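Local coordinates for odorant-binding protein 2a (Homo sapiens, PDB 4RUN), which binds and transports small hydrophobic volatile molecules, with higher affinity for aldehydes and large fatty acids, as a monomeric lipocalin, at residues G12-K17 with V37-L42; P31-P36 with L146-C151; N46-F51 with Q61-M66. The protein carries 2 engineered substitutions. All coordinates share one frame; numbering follows the deposited sequence.

Contact 1. Residues G12-K17 with V37-L42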
loop_
_atom_site.group_PDB
_atom_site.type_symbol
_atom_site.label_atom_id
_atom_site.label_comp_id
_atom_site.label_asym_id
_atom_site.label_seq_id
_atom_site.Cartn_x
_atom_site.Cartn_y
_atom_site.Cartn_z
ATOM N N GLY A 12 -4.190 -12.283 -6.044
ATOM C CA GLY A 12 -4.825 -12.872 -4.859
ATOM C C GLY A 12 -5.052 -11.854 -3.748
ATOM O O GLY A 12 -5.089 -10.646 -3.990
ATOM N N THR A 13 -5.210 -12.346 -2.525
ATOM C CA THR A 13 -5.483 -11.489 -1.375
ATOM C C THR A 13 -4.178 -11.042 -0.698
ATOM O O THR A 13 -3.257 -11.839 -0.528
ATOM C CB THR A 13 -6.400 -12.197 -0.355
ATOM O OG1 THR A 13 -7.669 -12.450 -0.953
ATOM C CG2 THR A 13 -6.610 -11.345 0.900
ATOM N N TRP A 14 -4.113 -9.753 -0.357
ATOM C CA TRP A 14 -3.045 -9.190 0.462
ATOM C C TRP A 14 -3.648 -8.410 1.618
ATOM O O TRP A 14 -4.763 -7.917 1.543
ATOM C CB TRP A 14 -2.179 -8.228 -0.331
ATOM C CG TRP A 14 -1.367 -8.832 -1.395
ATOM C CD1 TRP A 14 -1.749 -9.076 -2.674
ATOM C CD2 TRP A 14 -0.001 -9.220 -1.305
ATOM N NE1 TRP A 14 -0.710 -9.601 -3.390
ATOM C CE2 TRP A 14 0.379 -9.704 -2.572
ATOM C CE3 TRP A 14 0.941 -9.216 -0.276
ATOM C CZ2 TRP A 14 1.661 -10.182 -2.839
ATOM C CZ3 TRP A 14 2.214 -9.693 -0.543
ATOM C CH2 TRP A 14 2.560 -10.166 -1.816
ATOM N N TYR A 15 -2.880 -8.298 2.685
ATOM C CA TYR A 15 -3.311 -7.611 3.869
ATOM C C TYR A 15 -2.340 -6.475 4.138
ATOM O O TYR A 15 -1.121 -6.683 4.134
ATOM C CB TYR A 15 -3.333 -8.568 5.055
ATOM C CG TYR A 15 -4.374 -9.646 4.940
ATOM C CD1 TYR A 15 -5.674 -9.424 5.388
ATOM C CD2 TYR A 15 -4.074 -10.885 4.370
ATOM C CE1 TYR A 15 -6.646 -10.401 5.272
ATOM C CE2 TYR A 15 -5.037 -11.877 4.255
ATOM C CZ TYR A 15 -6.324 -11.628 4.707
ATOM O OH TYR A 15 -7.308 -12.588 4.595
ATOM N N VAL A 16 -2.889 -5.283 4.372
ATOM C CA VAL A 16 -2.109 -4.092 4.697
ATOM C C VAL A 16 -1.937 -4.008 6.206
ATOM O O VAL A 16 -2.902 -3.802 6.935
ATOM C CB VAL A 16 -2.821 -2.825 4.218
ATOM C CG1 VAL A 16 -1.991 -1.608 4.567
ATOM C CG2 VAL A 16 -3.128 -2.892 2.718
ATOM N N LYS A 17 -0.704 -4.157 6.673
ATOM C CA LYS A 17 -0.427 -4.312 8.104
ATOM C C LYS A 17 0.105 -3.042 8.737
ATOM O O LYS A 17 -0.064 -2.808 9.924
ATOM C CB LYS A 17 0.586 -5.433 8.290
ATOM C CG LYS A 17 0.168 -6.740 7.636
ATOM C CD LYS A 17 1.269 -7.770 7.722
ATOM C CE LYS A 17 0.717 -9.138 7.402
ATOM N NZ LYS A 17 1.755 -10.201 7.397
ATOM N N VAL A 37 -6.814 -6.546 0.262
ATOM C CA VAL A 37 -6.631 -6.095 -1.097
ATOM C C VAL A 37 -6.690 -7.292 -2.035
ATOM O O VAL A 37 -5.901 -8.226 -1.906
ATOM C CB VAL A 37 -5.270 -5.399 -1.257
ATOM C CG1 VAL A 37 -5.128 -4.823 -2.662
ATOM C CG2 VAL A 37 -5.096 -4.311 -0.198
ATOM N N LYS A 38 -7.635 -7.273 -2.969
ATOM C CA LYS A 38 -7.740 -8.334 -3.966
ATOM C C LYS A 38 -7.111 -7.869 -5.258
ATOM O O LYS A 38 -7.563 -6.900 -5.859
ATOM C CB LYS A 38 -9.197 -8.756 -4.170
ATOM C CG LYS A 38 -9.792 -9.358 -2.902
ATOM C CD LYS A 38 -10.949 -10.312 -3.165
ATOM C CE LYS A 38 -11.352 -11.040 -1.884
ATOM N NZ LYS A 38 -12.360 -12.110 -2.134
ATOM N N VAL A 39 -6.043 -8.557 -5.656
ATOM C CA VAL A 39 -5.300 -8.246 -6.866
ATOM C C VAL A 39 -5.624 -9.297 -7.929
ATOM O O VAL A 39 -5.441 -10.490 -7.695
ATOM C CB VAL A 39 -3.784 -8.218 -6.571
ATOM C CG1 VAL A 39 -2.985 -7.845 -7.813
ATOM C CG2 VAL A 39 -3.487 -7.237 -5.446
ATOM N N THR A 40 -6.094 -8.847 -9.090
ATOM C CA THR A 40 -6.440 -9.737 -10.198
ATOM C C THR A 40 -5.688 -9.316 -11.457
ATOM O O THR A 40 -5.508 -8.124 -11.695
ATOM C CB THR A 40 -7.953 -9.710 -10.485
ATOM O OG1 THR A 40 -8.394 -8.356 -10.632
ATOM C CG2 THR A 40 -8.724 -10.347 -9.353
ATOM N N ALA A 41 -5.262 -10.294 -12.259
ATOM C CA ALA A 41 -4.588 -10.038 -13.541
ATOM C C ALA A 41 -5.613 -9.789 -14.645
ATOM O O ALA A 41 -6.712 -10.345 -14.613
ATOM C CB ALA A 41 -3.692 -11.210 -13.915
ATOM N N LEU A 42 -5.248 -8.950 -15.614
ATOM C CA LEU A 42 -6.146 -8.584 -16.712
ATOM C C LEU A 42 -5.531 -8.901 -18.080
ATOM O O LEU A 42 -5.960 -8.366 -19.100
ATOM C CB LEU A 42 -6.483 -7.092 -16.628
ATOM C CG LEU A 42 -7.056 -6.608 -15.291
ATOM C CD1 LEU A 42 -7.151 -5.087 -15.270
ATOM C CD2 LEU A 42 -8.410 -7.251 -15.020
#
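Trp14 and Val39 cross obliquely on one face of an antiparallel strand pair: Trp14 CD1, on the five-membered part of the indole, meets Val39 CG2 at 3.8 Å, neither squarely over the ring nor at its edge. Trp14 CG lies beside the backbone N (chi1 -67°) and the ring stands nearly upright on that bond (chi2 87°), which sets its pyrrole side against the valine. Closer to the backbone, Trp14 CB and Val37 CB face each other at 4.3 Å, and Val37 turns its CG2 branch to Val16 CG2, 3.8 Å away. Gly12, Thr13 and Trp14 form the GxW signature that opens the first barrel strand in lipocalins. As in relatives, an arginine, Arg116, makes a cation-pi contact with the indole, while Trp14 NE1 bonds to Ile10 O and Tyr95 meets the ring almost at right angles. Backbone bonds hold the register: Gly12 N reaches Val39 O at 2.7 Å, on a lone pair in the carbonyl plane, and Trp14 N reaches Val37 O at 2.8 Å; each is returned by the opposite N-H. At the positive phi of Gly12, a side chain would run into the preceding carbonyl. On the other face Thr13 and Lys38 run side by side, the extended lysine chain passing Thr13 OG1 with its CE at 4.1 Å.

Contact 2. Residues P31-P36 with L146-C151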
loop_
_atom_site.group_PDB
_atom_site.type_symbol
_atom_site.label_atom_id
_atom_site.label_comp_id
_atom_site.label_asym_id
_atom_site.label_seq_id
_atom_site.Cartn_x
_atom_site.Cartn_y
_atom_site.Cartn_z
ATOM N N PRO A 31 -6.166 6.482 6.519
ATOM C CA PRO A 31 -7.044 5.351 6.729
ATOM C C PRO A 31 -7.110 4.897 8.194
ATOM O O PRO A 31 -6.075 4.656 8.796
ATOM C CB PRO A 31 -6.399 4.261 5.879
ATOM C CG PRO A 31 -5.669 4.988 4.807
ATOM C CD PRO A 31 -5.192 6.231 5.447
ATOM N N ARG A 32 -8.315 4.823 8.758
ATOM C CA ARG A 32 -8.521 4.298 10.097
ATOM C C ARG A 32 -8.593 2.803 10.010
ATOM O O ARG A 32 -8.087 2.104 10.874
ATOM C CB ARG A 32 -9.847 4.758 10.700
ATOM C CG ARG A 32 -9.923 6.225 11.073
ATOM C CD ARG A 32 -11.348 6.598 11.470
ATOM N NE ARG A 32 -11.961 5.613 12.383
ATOM C CZ ARG A 32 -13.121 4.964 12.188
ATOM N NH1 ARG A 32 -13.862 5.161 11.104
ATOM N NH2 ARG A 32 -13.555 4.096 13.097
ATOM N N LYS A 33 -9.290 2.326 8.986
ATOM C CA LYS A 33 -9.541 0.912 8.793
ATOM C C LYS A 33 -9.215 0.604 7.361
ATOM O O LYS A 33 -9.067 1.503 6.570
ATOM C CB LYS A 33 -11.002 0.580 9.086
ATOM C CG LYS A 33 -11.450 1.032 10.472
ATOM C CD LYS A 33 -12.926 0.766 10.733
ATOM C CE LYS A 33 -13.193 0.635 12.224
ATOM N NZ LYS A 33 -14.627 0.373 12.513
ATOM N N VAL A 34 -9.095 -0.673 7.035
ATOM C CA VAL A 34 -8.748 -1.093 5.685
ATOM C C VAL A 34 -9.132 -2.557 5.469
ATOM O O VAL A 34 -8.961 -3.385 6.356
ATOM C CB VAL A 34 -7.240 -0.887 5.418
ATOM C CG1 VAL A 34 -6.410 -1.852 6.255
ATOM C CG2 VAL A 34 -6.931 -1.050 3.936
ATOM N N SER A 35 -9.667 -2.862 4.292
ATOM C CA SER A 35 -10.060 -4.221 3.940
ATOM C C SER A 35 -8.867 -4.980 3.384
ATOM O O SER A 35 -7.803 -4.395 3.198
ATOM C CB SER A 35 -11.173 -4.168 2.897
ATOM O OG SER A 35 -10.688 -3.684 1.651
ATOM N N PRO A 36 -9.031 -6.291 3.110
ATOM C CA PRO A 36 -8.029 -6.992 2.305
ATOM C C PRO A 36 -7.975 -6.435 0.892
ATOM O O PRO A 36 -8.974 -5.917 0.398
ATOM C CB PRO A 36 -8.533 -8.442 2.274
ATOM C CG PRO A 36 -9.427 -8.566 3.456
ATOM C CD PRO A 36 -10.060 -7.218 3.616
ATOM N N LEU A 146 -6.735 -0.443 11.245
ATOM C CA LEU A 146 -7.465 -1.631 11.663
ATOM C C LEU A 146 -7.801 -2.457 10.443
ATOM O O LEU A 146 -8.275 -1.912 9.450
ATOM C CB LEU A 146 -8.736 -1.220 12.367
ATOM C CG LEU A 146 -8.555 -0.809 13.821
ATOM C CD1 LEU A 146 -9.912 -0.324 14.335
ATOM C CD2 LEU A 146 -7.972 -1.945 14.664
ATOM N N GLN A 147 -7.515 -3.757 10.489
ATOM C CA GLN A 147 -7.846 -4.632 9.371
ATOM C C GLN A 147 -9.273 -5.111 9.523
ATOM O O GLN A 147 -9.659 -5.568 10.592
ATOM C CB GLN A 147 -6.896 -5.814 9.282
ATOM C CG GLN A 147 -6.838 -6.394 7.866
ATOM C CD GLN A 147 -5.705 -5.812 7.043
ATOM O OE1 GLN A 147 -5.902 -5.353 5.903
ATOM N NE2 GLN A 147 -4.498 -5.837 7.609
ATOM N N THR A 148 -10.055 -4.988 8.456
ATOM C CA THR A 148 -11.484 -5.259 8.510
ATOM C C THR A 148 -11.947 -5.909 7.223
ATOM O O THR A 148 -11.173 -6.067 6.292
ATOM C CB THR A 148 -12.293 -3.957 8.683
ATOM O OG1 THR A 148 -12.033 -3.089 7.571
ATOM C CG2 THR A 148 -11.927 -3.253 9.985
ATOM N N GLY A 149 -13.219 -6.293 7.188
ATOM C CA GLY A 149 -13.886 -6.616 5.943
ATOM C C GLY A 149 -14.195 -5.307 5.236
ATOM O O GLY A 149 -13.835 -4.225 5.717
ATOM N N SER A 150 -14.868 -5.406 4.093
ATOM C CA SER A 150 -15.277 -4.225 3.344
ATOM C C SER A 150 -16.146 -3.322 4.211
ATOM O O SER A 150 -16.921 -3.800 5.040
ATOM C CB SER A 150 -16.046 -4.632 2.082
ATOM O OG SER A 150 -16.566 -3.498 1.409
ATOM N N CYS A 151 -16.018 -2.015 4.017
ATOM C CA CYS A 151 -16.918 -1.068 4.680
ATOM C C CYS A 151 -18.139 -0.761 3.833
ATOM O O CYS A 151 -18.841 0.204 4.099
ATOM C CB CYS A 151 -16.205 0.239 5.027
ATOM S SG CYS A 151 -15.249 0.984 3.709
#
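Lys33 and Val34 run parallel to Leu146 and Gln147, joined first by backbone hydrogen bonds. Leu146 N donates to Arg32 O at 2.9 Å, and Leu146 O accepts from Val34 N at 2.8 Å, a bond bent at the hydrogen (134°) although the donor sits nearly along the C=O axis. Thr148 N then closes on Val34 O at 2.9 Å; Leu146 and Val34 thus each use both N-H and C=O, and the pairing extends past the end of strand 146-147. Weaker CA-H...O contacts fill in between, the straightest from Ser35 CA to Thr148 O at 3.2 Å. Side-chain packing lies on both faces. Lys33 and Leu146 point the same way, with Lys33 CG beside Leu146 CB at 4.0 Å, and Thr148 CG2 meets Lys33 CB from two residues farther along. On the opposite face the Gln147 chain, bent at chi2 (94°), swings its amide across Val34, setting oxygen OE1 3.6 Å from the CG1 methyl. Among the side-chain polar bonds, Thr148 OG1 donates to Gly149 O at 2.8 Å, just beyond the strand, while Gln147 NE2 bonds to Val16 O on strand 12-21. In this part of the lipocalin barrel, Ser35 OG meets Thr52 N of strand 47-55, Pro36 leans on Thr13 and Tyr15 of strand 12-21, and the Cys59-Cys151 disulfide ties the C-terminal segment to strand 58-66.

Contact 3. Residues N46-F51 with Q61-M66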
loop_
_atom_site.group_PDB
_atom_site.type_symbol
_atom_site.label_atom_id
_atom_site.label_comp_id
_atom_site.label_asym_id
_atom_site.label_seq_id
_atom_site.Cartn_x
_atom_site.Cartn_y
_atom_site.Cartn_z
ATOM N N ASN A 46 -0.902 -6.649 -16.950
ATOM C CA ASN A 46 -1.618 -5.595 -16.234
ATOM C C ASN A 46 -2.461 -6.161 -15.116
ATOM O O ASN A 46 -3.047 -7.244 -15.242
ATOM C CB ASN A 46 -2.527 -4.793 -17.171
ATOM C CG ASN A 46 -1.754 -4.045 -18.233
ATOM O OD1 ASN A 46 -0.689 -4.484 -18.658
ATOM N ND2 ASN A 46 -2.286 -2.910 -18.665
ATOM N N LEU A 47 -2.539 -5.401 -14.031
ATOM C CA LEU A 47 -3.212 -5.851 -12.829
ATOM C C LEU A 47 -4.269 -4.868 -12.376
ATOM O O LEU A 47 -4.401 -3.764 -12.904
ATOM C CB LEU A 47 -2.198 -6.050 -11.708
ATOM C CG LEU A 47 -1.055 -7.021 -11.987
ATOM C CD1 LEU A 47 -0.129 -7.076 -10.784
ATOM C CD2 LEU A 47 -1.582 -8.408 -12.341
ATOM N N GLU A 48 -5.029 -5.301 -11.384
ATOM C CA GLU A 48 -6.048 -4.487 -10.795
ATOM C C GLU A 48 -6.133 -4.848 -9.339
ATOM O O GLU A 48 -6.218 -6.027 -8.996
ATOM C CB GLU A 48 -7.363 -4.786 -11.468
ATOM C CG GLU A 48 -8.532 -3.983 -10.958
ATOM C CD GLU A 48 -9.795 -4.443 -11.620
ATOM O OE1 GLU A 48 -10.227 -5.573 -11.331
ATOM O OE2 GLU A 48 -10.320 -3.696 -12.463
ATOM N N ALA A 49 -6.088 -3.825 -8.492
ATOM C CA ALA A 49 -6.206 -4.002 -7.059
ATOM C C ALA A 49 -7.522 -3.387 -6.615
ATOM O O ALA A 49 -7.846 -2.276 -7.011
ATOM C CB ALA A 49 -5.039 -3.332 -6.351
ATOM N N THR A 50 -8.261 -4.108 -5.777
ATOM C CA THR A 50 -9.543 -3.630 -5.245
ATOM C C THR A 50 -9.518 -3.702 -3.727
ATOM O O THR A 50 -9.086 -4.702 -3.169
ATOM C CB THR A 50 -10.751 -4.431 -5.789
ATOM O OG1 THR A 50 -10.531 -5.840 -5.643
ATOM C CG2 THR A 50 -10.974 -4.116 -7.244
ATOM N N PHE A 51 -9.943 -2.629 -3.064
ATOM C CA PHE A 51 -9.992 -2.588 -1.604
ATOM C C PHE A 51 -10.847 -1.417 -1.135
ATOM O O PHE A 51 -11.242 -0.559 -1.923
ATOM C CB PHE A 51 -8.594 -2.452 -1.002
ATOM C CG PHE A 51 -7.866 -1.227 -1.450
ATOM C CD1 PHE A 51 -7.121 -1.241 -2.617
ATOM C CD2 PHE A 51 -7.921 -0.055 -0.707
ATOM C CE1 PHE A 51 -6.448 -0.111 -3.040
ATOM C CE2 PHE A 51 -7.248 1.085 -1.123
ATOM C CZ PHE A 51 -6.513 1.056 -2.295
ATOM N N GLN A 61 -13.990 3.424 -1.550
ATOM C CA GLN A 61 -13.797 2.281 -2.408
ATOM C C GLN A 61 -12.771 2.617 -3.461
ATOM O O GLN A 61 -12.827 3.697 -4.043
ATOM C CB GLN A 61 -15.129 2.014 -3.095
ATOM C CG GLN A 61 -15.240 0.671 -3.778
ATOM C CD GLN A 61 -16.558 -0.006 -3.468
ATOM O OE1 GLN A 61 -17.611 0.633 -3.461
ATOM N NE2 GLN A 61 -16.504 -1.305 -3.194
ATOM N N LYS A 62 -11.848 1.691 -3.710
ATOM C CA LYS A 62 -10.786 1.886 -4.684
ATOM C C LYS A 62 -10.708 0.675 -5.590
ATOM O O LYS A 62 -11.008 -0.445 -5.186
ATOM C CB LYS A 62 -9.444 2.090 -3.987
ATOM C CG LYS A 62 -9.294 3.426 -3.280
ATOM C CD LYS A 62 -9.049 4.564 -4.261
ATOM C CE LYS A 62 -9.333 5.916 -3.624
ATOM N NZ LYS A 62 -9.205 7.045 -4.588
ATOM N N LYS A 63 -10.314 0.922 -6.828
ATOM C CA LYS A 63 -10.183 -0.110 -7.843
ATOM C C LYS A 63 -9.165 0.438 -8.814
ATOM O O LYS A 63 -9.473 1.321 -9.609
ATOM C CB LYS A 63 -11.519 -0.374 -8.535
ATOM C CG LYS A 63 -11.491 -1.433 -9.633
ATOM C CD LYS A 63 -12.909 -1.806 -10.036
ATOM C CE LYS A 63 -12.929 -2.820 -11.164
ATOM N NZ LYS A 63 -14.312 -3.217 -11.555
ATOM N N ILE A 64 -7.944 -0.070 -8.724
ATOM C CA ILE A 64 -6.818 0.574 -9.365
ATOM C C ILE A 64 -6.223 -0.296 -10.443
ATOM O O ILE A 64 -5.739 -1.383 -10.171
ATOM C CB ILE A 64 -5.718 0.896 -8.350
ATOM C CG1 ILE A 64 -6.283 1.805 -7.265
ATOM C CG2 ILE A 64 -4.525 1.549 -9.049
ATOM C CD1 ILE A 64 -5.296 2.131 -6.168
ATOM N N LEU A 65 -6.251 0.218 -11.664
ATOM C CA LEU A 65 -5.542 -0.379 -12.765
ATOM C C LEU A 65 -4.049 -0.113 -12.587
ATOM O O LEU A 65 -3.626 1.045 -12.513
ATOM C CB LEU A 65 -6.056 0.221 -14.069
ATOM C CG LEU A 65 -5.408 -0.233 -15.374
ATOM C CD1 LEU A 65 -5.366 -1.749 -15.475
ATOM C CD2 LEU A 65 -6.138 0.380 -16.559
ATOM N N MET A 66 -3.271 -1.195 -12.506
ATOM C CA MET A 66 -1.822 -1.148 -12.345
ATOM C C MET A 66 -1.176 -1.697 -13.607
ATOM O O MET A 66 -1.234 -2.898 -13.873
ATOM C CB MET A 66 -1.382 -2.001 -11.165
ATOM C CG MET A 66 -1.911 -1.536 -9.822
ATOM S SD MET A 66 -1.641 -2.674 -8.450
ATOM C CE MET A 66 0.070 -3.091 -8.709
#
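Leu47 N donates to Met66 O at 2.8 Å, almost straight (172°), the first of six backbone bonds in this antiparallel hairpin of the lipocalin barrel. Leu47, Ala49 and Phe51 are hydrogen-bonded partners of Met66, Ile64 and Lys62, while Glu48-Leu65 and Thr50-Lys63 are non-hydrogen-bonded pairs. The return bond from Met66 N comes from above the plane of the Leu47 carbonyl, whereas Ile64 N lies in the plane of the Ala49 carbonyl.

On the face of Leu47, Ala49 and Phe51, Met66 places its SD 4.0 Å from Ala49 CB, and Ile64 CD1 approaches the Phe51 ring at its edge, 4.0 Å from CE1. On the face of Glu48 and Thr50, the extended Lys63 chain carries the contact: its CG touches Thr50 CG2 at 3.6 Å, and farther out it runs past the Glu48 carboxylate. Glu48 OE2 and Lys63 NZ stay 4.1 Å apart, too far for a salt bridge, although the opposite charges probably still attract. A leucine in place of Glu48 would probably leave the Lys63 ammonium without this countercharge and its CG to CE without the carboxylate packed along them. Thr50 OG1 bonds to Lys38 O of neighbouring strand 33-41.

Phe51 CG lies between the backbone N and carbonyl carbon (chi1 59°), which lays one ring face against Lys62, whose CB sits 3.8 Å from the ring centroid in a CH-pi contact.

Strand 33-41 links the three contacts: it pairs with 12-17 in contact 1 and with 146-151 in contact 2, and it also meets 46-51 of contact 3. Contacts 1 and 3 have centres 9 Å apart and are joined through Thr40 N to Glu48 O at 2.8 Å and Lys38 O to Thr50 N at 2.9 Å, one continuous sheet. Contacts 1 and 2, centres 13 Å apart, touch where Thr13 CG2 packs on Pro36 CB at 3.7 Å. Contacts 2 and 3, centres 16 Å apart, meet where Ser35 and Pro36 pack on Phe51. The faces of Trp14, Val37 and Val39 and of Ala49, Phe51 and Ile64 probably turn toward the barrel interior, where lipocalins hold ligands. A citrate, probably from crystallisation, hydrogen-bonds Lys62 NZ, nearest atoms about 3 Å apart.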